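Local coordinates for protein endoglucanase (PDB 1UWW) that catalyses endohydrolysis of 1,4-beta-glucosidic linkages in cellulose and related glucans, the part here being its family 28 carbohydrate-binding module, specific for non-crystalline cellulose, at residues G14-P19 against L74-S79. Residues are numbered along the deposited sequence; the frame is centred on the assembly and turned at random.
Sequences GEAVLP and LDFWKS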
ATOM      1  N   GLY A  14      24.688 -17.523  -3.590  1.00 26.59           N
ATOM      2  CA  GLY A  14      25.750 -16.650  -3.137  1.00 26.97           C
ATOM      3  C   GLY A  14      25.564 -16.228  -1.692  1.00 27.71           C
ATOM      4  O   GLY A  14      24.734 -16.765  -0.956  1.00 29.57           O
ATOM      5  N   GLU A  15      26.330 -15.230  -1.304  1.00 27.99           N
ATOM      6  CA  GLU A  15      26.305 -14.689   0.046  1.00 27.89           C
ATOM      7  C   GLU A  15      25.565 -13.369   0.043  1.00 25.92           C
ATOM      8  O   GLU A  15      25.636 -12.620  -0.935  1.00 24.44           O
ATOM      9  CB  GLU A  15      27.733 -14.480   0.541  1.00 28.79           C
ATOM     10  CG  GLU A  15      28.558 -15.765   0.593  1.00 33.25           C
ATOM     11  CD  GLU A  15      28.163 -16.708   1.723  1.00 38.23           C
ATOM     12  OE1 GLU A  15      27.595 -16.259   2.749  1.00 43.44           O
ATOM     13  OE2 GLU A  15      28.439 -17.920   1.591  1.00 41.35           O
ATOM     14  N   ALA A  16      24.876 -13.074   1.140  1.00 24.69           N
ATOM     15  CA  ALA A  16      24.087 -11.861   1.257  1.00 24.57           C
ATOM     16  C   ALA A  16      24.989 -10.648   1.275  1.00 25.00           C
ATOM     17  O   ALA A  16      25.860 -10.518   2.142  1.00 25.68           O
ATOM     18  CB  ALA A  16      23.214 -11.906   2.507  1.00 23.95           C
ATOM     19  N   VAL A  17      24.791  -9.789   0.280  1.00 24.39           N
ATOM     20  CA  VAL A  17      25.579  -8.566   0.084  1.00 25.37           C
ATOM     21  C   VAL A  17      24.598  -7.431  -0.193  1.00 23.78           C
ATOM     22  O   VAL A  17      23.746  -7.565  -1.043  1.00 22.16           O
ATOM     23  CB  VAL A  17      26.571  -8.719  -1.121  1.00 26.59           C
ATOM     24  CG1 VAL A  17      27.307  -7.427  -1.426  1.00 26.56           C
ATOM     25  CG2 VAL A  17      27.587  -9.833  -0.854  1.00 29.22           C
ATOM     26  N   LEU A  18      24.739  -6.333   0.509  1.00 22.38           N
ATOM     27  CA  LEU A  18      23.908  -5.165   0.325  1.00 23.52           C
ATOM     28  C   LEU A  18      24.840  -3.942   0.342  1.00 23.43           C
ATOM     29  O   LEU A  18      25.646  -3.848   1.308  1.00 25.63           O
ATOM     30  CB  LEU A  18      22.856  -5.187   1.441  1.00 24.61           C
ATOM     31  CG  LEU A  18      21.678  -4.254   1.268  1.00 23.94           C
ATOM     32  CD1 LEU A  18      20.721  -4.742   0.210  1.00 21.51           C
ATOM     33  CD2 LEU A  18      21.009  -4.047   2.598  1.00 25.49           C
ATOM     34  N   PRO A  19      24.837  -3.027  -0.649  1.00 22.78           N
ATOM     35  CA  PRO A  19      23.991  -3.055  -1.869  1.00 21.48           C
ATOM     36  C   PRO A  19      24.156  -4.284  -2.760  1.00 20.57           C
ATOM     37  O   PRO A  19      25.260  -4.809  -2.972  1.00 19.50           O
ATOM     38  CB  PRO A  19      24.420  -1.795  -2.622  1.00 22.24           C
ATOM     39  CG  PRO A  19      24.912  -0.862  -1.508  1.00 23.35           C
ATOM     40  CD  PRO A  19      25.616  -1.776  -0.572  1.00 24.29           C
ATOM     41  N   LEU A  74      10.120 -11.739  -2.677  1.00 17.70           N
ATOM     42  CA  LEU A  74      11.563 -11.912  -2.494  1.00 17.61           C
ATOM     43  C   LEU A  74      11.912 -11.786  -1.026  1.00 18.79           C
ATOM     44  O   LEU A  74      11.225 -11.104  -0.278  1.00 18.55           O
ATOM     45  CB  LEU A  74      12.344 -10.849  -3.246  1.00 18.59           C
ATOM     46  CG  LEU A  74      12.286 -10.882  -4.754  1.00 17.89           C
ATOM     47  CD1 LEU A  74      13.069  -9.705  -5.318  1.00 19.22           C
ATOM     48  CD2 LEU A  74      12.913 -12.154  -5.275  1.00 19.89           C
ATOM     49  N   ASP A  75      12.987 -12.422  -0.614  1.00 17.90           N
ATOM     50  CA  ASP A  75      13.429 -12.453   0.772  1.00 18.61           C
ATOM     51  C   ASP A  75      14.949 -12.359   0.799  1.00 18.12           C
ATOM     52  O   ASP A  75      15.639 -12.990   0.006  1.00 19.45           O
ATOM     53  CB  ASP A  75      12.900 -13.751   1.405  1.00 19.12           C
ATOM     54  CG  ASP A  75      12.867 -13.760   2.895  1.00 22.69           C
ATOM     55  OD1 ASP A  75      13.121 -12.728   3.549  1.00 22.76           O
ATOM     56  OD2 ASP A  75      12.594 -14.847   3.487  1.00 25.67           O
ATOM     57  N   PHE A  76      15.471 -11.596   1.743  1.00 18.57           N
ATOM     58  CA  PHE A  76      16.898 -11.317   1.900  1.00 17.93           C
ATOM     59  C   PHE A  76      17.245 -11.356   3.383  1.00 18.72           C
ATOM     60  O   PHE A  76      16.864 -10.468   4.118  1.00 18.09           O
ATOM     61  CB  PHE A  76      17.218  -9.948   1.290  1.00 18.32           C
ATOM     62  CG  PHE A  76      18.645  -9.547   1.382  1.00 17.95           C
ATOM     63  CD1 PHE A  76      19.590 -10.006   0.467  1.00 18.49           C
ATOM     64  CD2 PHE A  76      19.060  -8.686   2.373  1.00 18.63           C
ATOM     65  CE1 PHE A  76      20.904  -9.573   0.537  1.00 18.72           C
ATOM     66  CE2 PHE A  76      20.377  -8.286   2.452  1.00 19.50           C
ATOM     67  CZ  PHE A  76      21.297  -8.733   1.539  1.00 19.63           C
ATOM     68  N   TRP A  77      17.955 -12.391   3.808  1.00 19.03           N
ATOM     69  CA  TRP A  77      18.386 -12.542   5.188  1.00 18.94           C
ATOM     70  C   TRP A  77      19.819 -12.081   5.352  1.00 19.79           C
ATOM     71  O   TRP A  77      20.717 -12.541   4.633  1.00 21.54           O
ATOM     72  CB  TRP A  77      18.266 -14.001   5.651  1.00 19.58           C
ATOM     73  CG  TRP A  77      16.833 -14.463   5.824  1.00 20.06           C
ATOM     74  CD1 TRP A  77      15.854 -14.510   4.878  1.00 19.27           C
ATOM     75  CD2 TRP A  77      16.215 -14.933   7.039  1.00 20.55           C
ATOM     76  NE1 TRP A  77      14.675 -14.959   5.423  1.00 21.10           N
ATOM     77  CE2 TRP A  77      14.873 -15.235   6.744  1.00 21.26           C
ATOM     78  CE3 TRP A  77      16.670 -15.132   8.353  1.00 21.53           C
ATOM     79  CZ2 TRP A  77      13.987 -15.723   7.699  1.00 22.45           C
ATOM     80  CZ3 TRP A  77      15.779 -15.632   9.296  1.00 21.40           C
ATOM     81  CH2 TRP A  77      14.466 -15.915   8.966  1.00 22.28           C
ATOM     82  N   LYS A  78      20.073 -11.210   6.317  1.00 20.75           N
ATOM     83  CA  LYS A  78      21.422 -10.783   6.631  1.00 22.94           C
ATOM     84  C   LYS A  78      21.516 -10.349   8.070  1.00 23.21           C
ATOM     85  O   LYS A  78      20.646  -9.643   8.570  1.00 22.00           O
ATOM     86  CB  LYS A  78      21.819  -9.624   5.715  1.00 23.93           C
ATOM     87  CG  LYS A  78      23.301  -9.312   5.713  1.00 25.75           C
ATOM     88  CD  LYS A  78      23.674  -8.086   4.866  1.00 27.95           C
ATOM     89  CE  LYS A  78      24.835  -7.274   5.490  1.00 32.32           C
ATOM     90  NZ  LYS A  78      24.309  -6.244   6.421  1.00 34.18           N
ATOM     91  N   SER A  79      22.578 -10.789   8.748  1.00 25.02           N
ATOM     92  CA  SER A  79      22.948 -10.226  10.037  1.00 26.76           C
ATOM     93  C   SER A  79      23.324  -8.743   9.893  1.00 26.46           C
ATOM     94  O   SER A  79      23.747  -8.273   8.827  1.00 27.95           O
ATOM     95  CB  SER A  79      24.104 -11.021  10.675  1.00 27.47           C
ATOM     96  OG  SER A  79      25.239 -11.060   9.842  1.00 32.43           O
TER
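Ala-16 meets Phe-76, Trp-77 and Lys-78 where an early loop of this beta-sandwich module, 14-19, passes the end of strand 73-77. The CA atoms of Ala-16 and Lys-78 stand 6.1 Å apart, and the methyl group of Ala-16 points into the gap. Ala-16 CB lies 3.3 Å from Trp-77 O, a close van der Waals approach to a backbone carbonyl, and 3.8 Å from Phe-76 CE1. Ala-16 CB also rests against the start of the lysine chain, 4.1 Å from Lys-78 CG. Beyond that, the lysine chain bends at its third and fourth torsions, which brings Lys-78 NZ back to a hydrogen bond with Ser-79 O at 3.2 Å, with a C=O...N angle of 161°.

Val-17 turns its side chain away and contributes its backbone: Val-17 O is 3.7 Å from Phe-76 CZ, approaching the ring obliquely, while Ser-20 OG supplies that oxygen with a hydrogen bond. Leu-18 points inward again, with Leu-18 CB 3.9 Å from Phe-76 CZ. The aromatic ring extends this far because its CG lies anti to the backbone N (chi1 -180°), which directs its outer end at the loop. Phe-76 is buried, also touching Trp-30 and Met-166 in its own sheet, whereas Leu-18 touches Phe-188 of the opposing sheet. These contacts show the loop bridging the two layers at the sandwich margin; the peptide between Leu-18 and Pro-19 is cis.

Alternation along the strand turns Trp-77 away from the loop. Trp-77 NE1 donates to Asp-75 OD2 at 2.8 Å, with the acceptor almost in the indole plane, although the N-H arrives from above the carboxylate, 46° out of its plane.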